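Local atomic coordinates of ABC transporter substrate-binding protein (Bradyrhizobium japonicum, PDB entry 4I1D), a protein that probably serves as the periplasmic solute-binding component of an ABC transporter, can hold D-malate in its pocket and belongs to a family tentatively linked to polyamines. Residues Y102-Q113 against S220-T231; N141-A149 against L300-S308. One frame throughout, in Å; residues are numbered along the deposited sequence.

Interaction 1 of 2, residues Y102-Q113 against S220-T231; sequences YEFYSSVLAYSQ and SFTYNQGILQST. With SO4 (sulfate ion), chain K; ACT (acetate ion), chain R.
Tyr105 lays one face of its ring over CB of Gln229, a CH-pi contact in which that carbon sits 4.0 Å from the ring centroid and 18° off the normal. The ring gets there because CG stands between the backbone N and the carbonyl carbon (chi1 60°), which folds it over the partner strand until its edge meets Thr231 N in plane; the hydroxyl continues outward to a glycerol. On the other side of the sheet Phe104 makes the matching contact, with Ser230 CB over its face, while Ser230 OG turns to Thr64. Tyr111 repeats the folded posture near the far end: the carbonyl O of Ser220 lies over one ring face, toward the rim.

Such side chains flank an antiparallel pair of long strands, joined by alternating bonds such as Gln229 N to Tyr105 O at 2.8 Å and Ile227 N to Ser107 O at 2.9 Å. Strands 100-112 and 219-235 run between the two lobes, consistent with the hinge strands of periplasmic binding proteins. At one end a classic beta bulge sets Tyr102 and Glu103 both opposite Thr231, whose OG1 lies 2.5 Å from Glu103 OE1 and is also hydrogen-bonded to Asp61.

Midway the partner strand is interrupted by a type II beta turn from Tyr223 to Gly226, and a water bridges the two strands there, accepting from Leu109 N at 3.0 Å and donating to the carbonyls of Thr222 and Asn224. Beside it Val108 crosses the Phe221 ring obliquely, CG2 3.5 Å from CD2, and its CG1 reaches Tyr223 CD1 at 3.9 Å. Phe221 in turn points CE2 at the centre of one Tyr223 face, and the Tyr223 hydroxyl is held by the carbonyl of Gln287.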
# COMPACT_ATOMS: atom_id res chain seq x y z
N TYR A 102 6.32 -42.45 -13.69
CA TYR A 102 5.16 -43.08 -13.05
C TYR A 102 3.97 -43.21 -14.01
O TYR A 102 3.31 -44.25 -14.05
CB TYR A 102 4.79 -42.29 -11.80
CG TYR A 102 3.65 -42.83 -10.97
CD1 TYR A 102 3.68 -44.13 -10.46
CD2 TYR A 102 2.57 -42.02 -10.64
CE1 TYR A 102 2.64 -44.60 -9.67
CE2 TYR A 102 1.54 -42.47 -9.87
CZ TYR A 102 1.57 -43.76 -9.38
OH TYR A 102 0.53 -44.20 -8.60
N GLU A 103 3.71 -42.17 -14.79
CA GLU A 103 2.66 -42.18 -15.80
C GLU A 103 2.87 -41.05 -16.81
O GLU A 103 3.45 -40.01 -16.49
CB GLU A 103 1.30 -42.04 -15.13
CG GLU A 103 1.19 -40.81 -14.24
CD GLU A 103 0.82 -39.53 -15.01
OE1 GLU A 103 1.12 -38.42 -14.51
OE2 GLU A 103 0.22 -39.62 -16.10
N PHE A 104 2.38 -41.24 -18.04
CA PHE A 104 2.49 -40.21 -19.06
C PHE A 104 1.13 -39.60 -19.37
O PHE A 104 0.13 -40.32 -19.46
CB PHE A 104 3.07 -40.79 -20.34
CG PHE A 104 4.52 -41.12 -20.24
CD1 PHE A 104 4.93 -42.36 -19.80
CD2 PHE A 104 5.48 -40.18 -20.60
CE1 PHE A 104 6.28 -42.67 -19.72
CE2 PHE A 104 6.83 -40.47 -20.52
CZ PHE A 104 7.23 -41.72 -20.07
N TYR A 105 1.10 -38.27 -19.52
CA TYR A 105 -0.08 -37.54 -19.95
C TYR A 105 0.30 -36.54 -21.03
O TYR A 105 1.47 -36.22 -21.19
CB TYR A 105 -0.73 -36.80 -18.78
CG TYR A 105 0.15 -35.77 -18.10
CD1 TYR A 105 -0.03 -34.41 -18.32
CD2 TYR A 105 1.14 -36.15 -17.21
CE1 TYR A 105 0.76 -33.46 -17.66
CE2 TYR A 105 1.93 -35.22 -16.56
CZ TYR A 105 1.74 -33.88 -16.78
OH TYR A 105 2.53 -32.97 -16.12
N SER A 106 -0.70 -36.03 -21.74
CA SER A 106 -0.44 -35.07 -22.81
C SER A 106 -1.24 -33.79 -22.65
O SER A 106 -2.38 -33.81 -22.17
CB SER A 106 -0.75 -35.68 -24.17
OG SER A 106 0.02 -36.85 -24.39
N SER A 107 -0.63 -32.67 -23.05
CA SER A 107 -1.37 -31.45 -23.30
C SER A 107 -1.73 -31.49 -24.78
O SER A 107 -0.85 -31.63 -25.61
CB SER A 107 -0.52 -30.21 -23.00
OG SER A 107 -0.26 -30.11 -21.61
N VAL A 108 -3.01 -31.40 -25.10
CA VAL A 108 -3.45 -31.59 -26.48
C VAL A 108 -4.36 -30.46 -26.98
O VAL A 108 -4.96 -29.72 -26.20
CB VAL A 108 -4.19 -32.95 -26.68
CG1 VAL A 108 -3.22 -34.12 -26.50
CG2 VAL A 108 -5.37 -33.07 -25.71
N LEU A 109 -4.42 -30.33 -28.30
CA LEU A 109 -5.43 -29.50 -28.95
C LEU A 109 -6.79 -30.21 -28.83
O LEU A 109 -7.02 -31.25 -29.46
CB LEU A 109 -5.05 -29.29 -30.42
CG LEU A 109 -6.00 -28.49 -31.32
CD1 LEU A 109 -6.40 -27.20 -30.64
CD2 LEU A 109 -5.39 -28.20 -32.71
N ALA A 110 -7.66 -29.65 -28.00
CA ALA A 110 -9.03 -30.13 -27.86
C ALA A 110 -9.95 -29.17 -28.59
O ALA A 110 -9.63 -27.98 -28.75
CB ALA A 110 -9.43 -30.24 -26.37
N TYR A 111 -11.10 -29.68 -29.03
CA TYR A 111 -11.98 -28.90 -29.88
C TYR A 111 -13.40 -29.45 -29.82
O TYR A 111 -13.61 -30.62 -29.58
CB TYR A 111 -11.46 -28.90 -31.32
CG TYR A 111 -11.43 -30.28 -31.94
CD1 TYR A 111 -10.27 -31.06 -31.89
CD2 TYR A 111 -12.55 -30.81 -32.55
CE1 TYR A 111 -10.23 -32.33 -32.45
CE2 TYR A 111 -12.53 -32.09 -33.11
CZ TYR A 111 -11.37 -32.84 -33.05
OH TYR A 111 -11.35 -34.11 -33.60
N SER A 112 -14.37 -28.57 -30.06
CA SER A 112 -15.78 -28.93 -30.10
C SER A 112 -16.19 -29.57 -31.43
O SER A 112 -15.89 -29.04 -32.52
CB SER A 112 -16.63 -27.68 -29.86
OG SER A 112 -17.96 -27.86 -30.32
N GLN A 113 -16.87 -30.70 -31.36
CA GLN A 113 -17.38 -31.36 -32.56
C GLN A 113 -18.62 -30.68 -33.11
O GLN A 113 -18.95 -30.86 -34.28
CB GLN A 113 -17.67 -32.84 -32.32
CG GLN A 113 -16.42 -33.70 -32.14
CD GLN A 113 -16.74 -35.01 -31.46
OE1 GLN A 113 -17.82 -35.19 -30.89
NE2 GLN A 113 -15.80 -35.95 -31.52
N SER A 220 -13.63 -33.46 -28.68
CA SER A 220 -12.60 -34.46 -28.92
C SER A 220 -11.24 -33.78 -28.94
O SER A 220 -11.12 -32.61 -28.58
CB SER A 220 -12.85 -35.18 -30.25
OG SER A 220 -11.91 -36.22 -30.46
N PHE A 221 -10.22 -34.51 -29.37
CA PHE A 221 -8.87 -33.97 -29.42
C PHE A 221 -8.00 -34.81 -30.32
O PHE A 221 -8.37 -35.91 -30.72
CB PHE A 221 -8.25 -33.89 -28.01
CG PHE A 221 -7.80 -35.21 -27.46
CD1 PHE A 221 -8.65 -35.99 -26.69
CD2 PHE A 221 -6.51 -35.67 -27.69
CE1 PHE A 221 -8.22 -37.22 -26.17
CE2 PHE A 221 -6.07 -36.89 -27.17
CZ PHE A 221 -6.93 -37.66 -26.41
N THR A 222 -6.83 -34.28 -30.64
CA THR A 222 -5.85 -35.02 -31.43
C THR A 222 -4.56 -35.11 -30.65
O THR A 222 -4.25 -34.23 -29.84
CB THR A 222 -5.55 -34.31 -32.77
OG1 THR A 222 -4.56 -35.06 -33.49
CG2 THR A 222 -5.02 -32.91 -32.52
N TYR A 223 -3.80 -36.18 -30.86
CA TYR A 223 -2.47 -36.27 -30.27
C TYR A 223 -1.46 -35.55 -31.17
O TYR A 223 -0.32 -35.28 -30.76
CB TYR A 223 -2.06 -37.72 -30.02
CG TYR A 223 -2.62 -38.31 -28.73
CD1 TYR A 223 -2.23 -37.81 -27.48
CD2 TYR A 223 -3.50 -39.38 -28.76
CE1 TYR A 223 -2.73 -38.34 -26.30
CE2 TYR A 223 -4.01 -39.93 -27.58
CZ TYR A 223 -3.62 -39.41 -26.36
OH TYR A 223 -4.12 -39.97 -25.21
N ASN A 224 -1.86 -35.24 -32.40
CA ASN A 224 -0.93 -34.56 -33.30
C ASN A 224 -0.39 -33.27 -32.69
O ASN A 224 -1.16 -32.40 -32.30
CB ASN A 224 -1.56 -34.28 -34.66
CG ASN A 224 -0.54 -33.89 -35.70
OD1 ASN A 224 0.52 -34.51 -35.80
ND2 ASN A 224 -0.83 -32.84 -36.47
N GLN A 225 0.93 -33.18 -32.60
CA GLN A 225 1.59 -32.01 -32.01
C GLN A 225 1.26 -31.83 -30.53
O GLN A 225 1.43 -30.74 -29.98
CB GLN A 225 1.28 -30.73 -32.78
CG GLN A 225 1.81 -30.73 -34.22
CD GLN A 225 2.11 -29.33 -34.73
OE1 GLN A 225 1.43 -28.36 -34.39
NE2 GLN A 225 3.16 -29.21 -35.55
N GLY A 226 0.77 -32.89 -29.90
CA GLY A 226 0.55 -32.85 -28.46
C GLY A 226 1.88 -32.73 -27.76
O GLY A 226 2.92 -33.06 -28.33
N ILE A 227 1.86 -32.23 -26.53
CA ILE A 227 3.06 -32.21 -25.71
C ILE A 227 3.03 -33.37 -24.70
O ILE A 227 2.20 -33.39 -23.78
CB ILE A 227 3.24 -30.86 -24.98
CG1 ILE A 227 3.33 -29.71 -25.98
CG2 ILE A 227 4.48 -30.90 -24.11
CD1 ILE A 227 1.99 -29.27 -26.51
N LEU A 228 3.92 -34.33 -24.89
CA LEU A 228 3.93 -35.55 -24.09
C LEU A 228 4.75 -35.34 -22.81
O LEU A 228 5.93 -34.98 -22.86
CB LEU A 228 4.51 -36.72 -24.89
CG LEU A 228 4.58 -38.05 -24.14
CD1 LEU A 228 3.22 -38.43 -23.53
CD2 LEU A 228 5.08 -39.12 -25.09
N GLN A 229 4.10 -35.55 -21.67
CA GLN A 229 4.70 -35.25 -20.38
C GLN A 229 4.54 -36.42 -19.42
O GLN A 229 3.89 -37.40 -19.76
CB GLN A 229 4.04 -34.00 -19.80
CG GLN A 229 4.20 -32.77 -20.69
CD GLN A 229 3.12 -31.73 -20.42
OE1 GLN A 229 2.23 -31.51 -21.25
NE2 GLN A 229 3.20 -31.10 -19.26
N SER A 230 5.12 -36.30 -18.23
CA SER A 230 5.03 -37.37 -17.25
C SER A 230 5.17 -36.87 -15.82
O SER A 230 5.81 -35.85 -15.56
CB SER A 230 6.13 -38.40 -17.50
OG SER A 230 7.40 -37.86 -17.16
N THR A 231 4.59 -37.61 -14.88
CA THR A 231 4.97 -37.45 -13.47
C THR A 231 5.87 -38.61 -13.05
O THR A 231 5.92 -39.66 -13.72
CB THR A 231 3.74 -37.37 -12.53
OG1 THR A 231 2.92 -38.53 -12.72
CG2 THR A 231 2.92 -36.10 -12.81
S SO4 K . -5.36 -37.42 -35.73
O1 SO4 K . -5.95 -38.50 -36.52
O2 SO4 K . -5.20 -37.86 -34.34
O3 SO4 K . -4.06 -37.07 -36.31
O4 SO4 K . -6.26 -36.28 -35.78
C ACT R . -20.59 -28.16 -26.77
O ACT R . -19.72 -27.89 -27.63
OXT ACT R . -20.44 -29.24 -26.15
CH3 ACT R . -21.76 -27.24 -26.51
O HOH W 1 -2.44 -32.12 -29.66

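Interaction 2 of 2, residues N141-A149 against L300-S308; sequences NHPIATLEA and LMSYAWWSS. With SO4 (sulfate ion), chain H.
Trp306 and Glu148 meet through one nearly straight hydrogen bond, NE1 to OE1 at 2.7 Å with an angle of 162° at the hydrogen. The carboxylate oxygen offers its syn lone pair and lies almost in the indole plane, although the two flat groups are turned 38° apart. The same OE1 is also bound by the hydroxyl of Tyr162, so two donors grip one buried oxygen. Around the indole the packing is apolar: CD1 of Ile144 covers one face, modelled too close for its spacing to be trusted, and CZ3 of Trp305 lies over the centre of the opposite face. Leu147 CD1 and Pro143 CB reach CH2 of Trp306 at 3.7 Å and 4.1 Å. Selenomethionine Met301, bent at its last torsion (chi3 -57°), brings CE against Ile144 CG2 at 3.5 Å.

In the next shell, helix starts set these groups in place. Ser302 caps helix 303-306, its OG accepting from Trp305 N at 3.1 Å, and also donates to a sulfate. Across the contact Thr146 OG1 binds His142 O at 2.6 Å, tying the loop to the first turn of helix 146-153, from which Leu147 and Glu148 project. With a leucine in place of Trp306, Glu148 would probably lose its indole donor, and Ile144 and Trp305 the flat ring each packs against.

Helix 309-321 packs alongside, touching Pro143 through Trp318 and Trp306 through Glu315, while Met301 rests on Ile227 and Gln229 of strand 219-235 and Tyr303 leans on helix 64-72.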
# COMPACT_ATOMS: atom_id res chain seq x y z
N ASN A 141 -2.93 -20.59 -18.43
CA ASN A 141 -2.15 -19.47 -17.89
C ASN A 141 -0.87 -19.99 -17.26
O ASN A 141 -0.72 -19.97 -16.03
CB ASN A 141 -2.94 -18.66 -16.86
CG ASN A 141 -2.29 -17.32 -16.52
OD1 ASN A 141 -1.07 -17.15 -16.66
ND2 ASN A 141 -3.10 -16.36 -16.09
N HIS A 142 0.05 -20.45 -18.10
CA HIS A 142 1.25 -21.11 -17.62
C HIS A 142 2.22 -21.38 -18.76
O HIS A 142 1.80 -21.78 -19.85
CB HIS A 142 0.89 -22.43 -16.93
CG HIS A 142 1.92 -22.91 -15.97
ND1 HIS A 142 3.04 -23.62 -16.37
CD2 HIS A 142 2.01 -22.80 -14.62
CE1 HIS A 142 3.77 -23.91 -15.31
NE2 HIS A 142 3.16 -23.42 -14.24
N PRO A 143 3.51 -21.16 -18.52
CA PRO A 143 4.50 -21.27 -19.61
C PRO A 143 4.72 -22.70 -20.10
O PRO A 143 4.94 -22.90 -21.30
CB PRO A 143 5.78 -20.69 -19.00
CG PRO A 143 5.57 -20.80 -17.49
CD PRO A 143 4.10 -20.62 -17.28
N ILE A 144 4.63 -23.68 -19.21
CA ILE A 144 4.91 -25.07 -19.57
C ILE A 144 3.93 -25.62 -20.61
O ILE A 144 2.72 -25.48 -20.45
CB ILE A 144 4.87 -25.97 -18.33
CG1 ILE A 144 5.81 -25.42 -17.26
CG2 ILE A 144 5.25 -27.40 -18.69
CD1 ILE A 144 7.24 -25.60 -17.60
N ALA A 145 4.46 -26.25 -21.66
CA ALA A 145 3.68 -26.77 -22.80
C ALA A 145 3.17 -25.64 -23.70
O ALA A 145 3.14 -25.78 -24.91
CB ALA A 145 2.51 -27.63 -22.33
N THR A 146 2.77 -24.53 -23.09
CA THR A 146 2.30 -23.37 -23.85
C THR A 146 3.39 -22.82 -24.79
O THR A 146 3.13 -22.59 -25.98
CB THR A 146 1.79 -22.26 -22.90
OG1 THR A 146 0.84 -22.81 -21.98
CG2 THR A 146 1.13 -21.13 -23.68
N LEU A 147 4.60 -22.62 -24.26
CA LEU A 147 5.71 -22.14 -25.08
C LEU A 147 5.96 -23.11 -26.23
O LEU A 147 6.13 -22.69 -27.37
CB LEU A 147 6.99 -22.00 -24.26
CG LEU A 147 6.96 -20.95 -23.16
CD1 LEU A 147 8.36 -20.70 -22.65
CD2 LEU A 147 6.35 -19.65 -23.68
N GLU A 148 6.00 -24.41 -25.93
CA GLU A 148 6.21 -25.40 -26.99
C GLU A 148 5.18 -25.26 -28.12
O GLU A 148 5.53 -25.27 -29.30
CB GLU A 148 6.19 -26.83 -26.43
CG GLU A 148 7.44 -27.21 -25.63
CD GLU A 148 7.38 -26.83 -24.15
OE1 GLU A 148 8.23 -27.33 -23.39
OE2 GLU A 148 6.49 -26.03 -23.75
N ALA A 149 3.91 -25.12 -27.75
CA ALA A 149 2.83 -25.05 -28.73
C ALA A 149 2.98 -23.81 -29.61
O ALA A 149 2.73 -23.85 -30.83
CB ALA A 149 1.46 -25.07 -28.05
N LEU A 300 8.08 -34.49 -27.11
CA LEU A 300 8.42 -35.05 -25.84
C LEU A 300 9.04 -33.95 -24.97
O LEU A 300 10.14 -33.47 -25.25
CB LEU A 300 9.41 -36.20 -26.03
CG LEU A 300 9.78 -36.97 -24.76
CD1 LEU A 300 8.53 -37.59 -24.09
CD2 LEU A 300 10.81 -38.03 -25.10
N MSE A 301 8.33 -33.55 -23.93
CA MSE A 301 8.84 -32.48 -23.07
C MSE A 301 10.22 -32.81 -22.50
O MSE A 301 10.44 -33.91 -21.98
CB MSE A 301 7.87 -32.19 -21.92
CG MSE A 301 8.46 -31.20 -20.91
SE MSE A 301 7.09 -30.28 -19.86
CE MSE A 301 6.11 -29.52 -21.36
N SER A 302 11.14 -31.86 -22.61
CA SER A 302 12.47 -31.97 -22.01
C SER A 302 12.49 -31.36 -20.61
O SER A 302 12.57 -30.13 -20.45
CB SER A 302 13.53 -31.29 -22.89
OG SER A 302 14.81 -31.31 -22.28
N TYR A 303 12.41 -32.21 -19.60
CA TYR A 303 12.53 -31.78 -18.21
C TYR A 303 13.92 -31.27 -17.86
O TYR A 303 14.07 -30.43 -16.99
CB TYR A 303 12.07 -32.90 -17.26
CG TYR A 303 10.60 -33.14 -17.45
CD1 TYR A 303 9.68 -32.17 -17.08
CD2 TYR A 303 10.14 -34.29 -18.08
CE1 TYR A 303 8.32 -32.36 -17.28
CE2 TYR A 303 8.79 -34.49 -18.29
CZ TYR A 303 7.88 -33.52 -17.88
OH TYR A 303 6.53 -33.72 -18.09
N ALA A 304 14.94 -31.77 -18.57
CA ALA A 304 16.28 -31.23 -18.42
C ALA A 304 16.31 -29.76 -18.84
O ALA A 304 16.95 -28.95 -18.19
CB ALA A 304 17.29 -32.05 -19.24
N TRP A 305 15.61 -29.41 -19.91
CA TRP A 305 15.58 -28.01 -20.32
C TRP A 305 14.79 -27.15 -19.32
O TRP A 305 15.29 -26.12 -18.87
CB TRP A 305 15.03 -27.80 -21.74
CG TRP A 305 15.14 -26.33 -22.17
CD1 TRP A 305 16.21 -25.72 -22.77
CD2 TRP A 305 14.15 -25.31 -21.98
NE1 TRP A 305 15.94 -24.39 -22.98
CE2 TRP A 305 14.68 -24.11 -22.50
CE3 TRP A 305 12.86 -25.29 -21.43
CZ2 TRP A 305 13.98 -22.91 -22.49
CZ3 TRP A 305 12.16 -24.09 -21.42
CH2 TRP A 305 12.72 -22.92 -21.95
N TRP A 306 13.58 -27.60 -18.95
CA TRP A 306 12.73 -26.83 -18.05
C TRP A 306 13.32 -26.61 -16.65
O TRP A 306 13.04 -25.60 -16.01
CB TRP A 306 11.33 -27.45 -17.94
CG TRP A 306 10.46 -27.00 -19.05
CD1 TRP A 306 10.03 -27.74 -20.10
CD2 TRP A 306 9.94 -25.68 -19.24
NE1 TRP A 306 9.27 -26.97 -20.94
CE2 TRP A 306 9.20 -25.69 -20.44
CE3 TRP A 306 10.03 -24.48 -18.52
CZ2 TRP A 306 8.54 -24.57 -20.92
CZ3 TRP A 306 9.38 -23.36 -19.01
CH2 TRP A 306 8.64 -23.41 -20.19
N SER A 307 14.13 -27.56 -16.19
CA SER A 307 14.73 -27.48 -14.87
C SER A 307 16.13 -26.84 -14.90
O SER A 307 16.81 -26.77 -13.87
CB SER A 307 14.83 -28.89 -14.27
OG SER A 307 15.68 -29.71 -15.05
N SER A 308 16.55 -26.39 -16.07
CA SER A 308 17.85 -25.73 -16.20
C SER A 308 17.67 -24.23 -15.99
O SER A 308 16.54 -23.73 -15.96
CB SER A 308 18.42 -25.99 -17.60
OG SER A 308 17.73 -25.22 -18.57
S SO4 H . 14.70 -34.87 -20.40
O1 SO4 H . 13.35 -35.38 -20.64
O2 SO4 H . 15.26 -35.55 -19.22
O3 SO4 H . 15.55 -35.10 -21.57
O4 SO4 H . 14.65 -33.44 -20.15

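In the fold
Both contacts are largely buried, yet they draw on different chemistry. Interaction 1 is a sheet contact, carried by regular backbone bonding with side chains dressing the two faces, and it lies nearer the chain centre; Ala110 comes within about 8 Å of the malate-binding Arg208, measured between side chains. Interaction 2, away from the malate site, has no backbone bond between its segments and relies on one indole-carboxylate bond set in apolar packing. Strand 219-235 joins them: Met301 N probably donates to Leu228 O at 3.0 Å, and Ser230 N to Tyr303 OH. Segment 300-308 therefore abuts the strand that 102-113 pairs with, and itself packs against the start of helix 146-153.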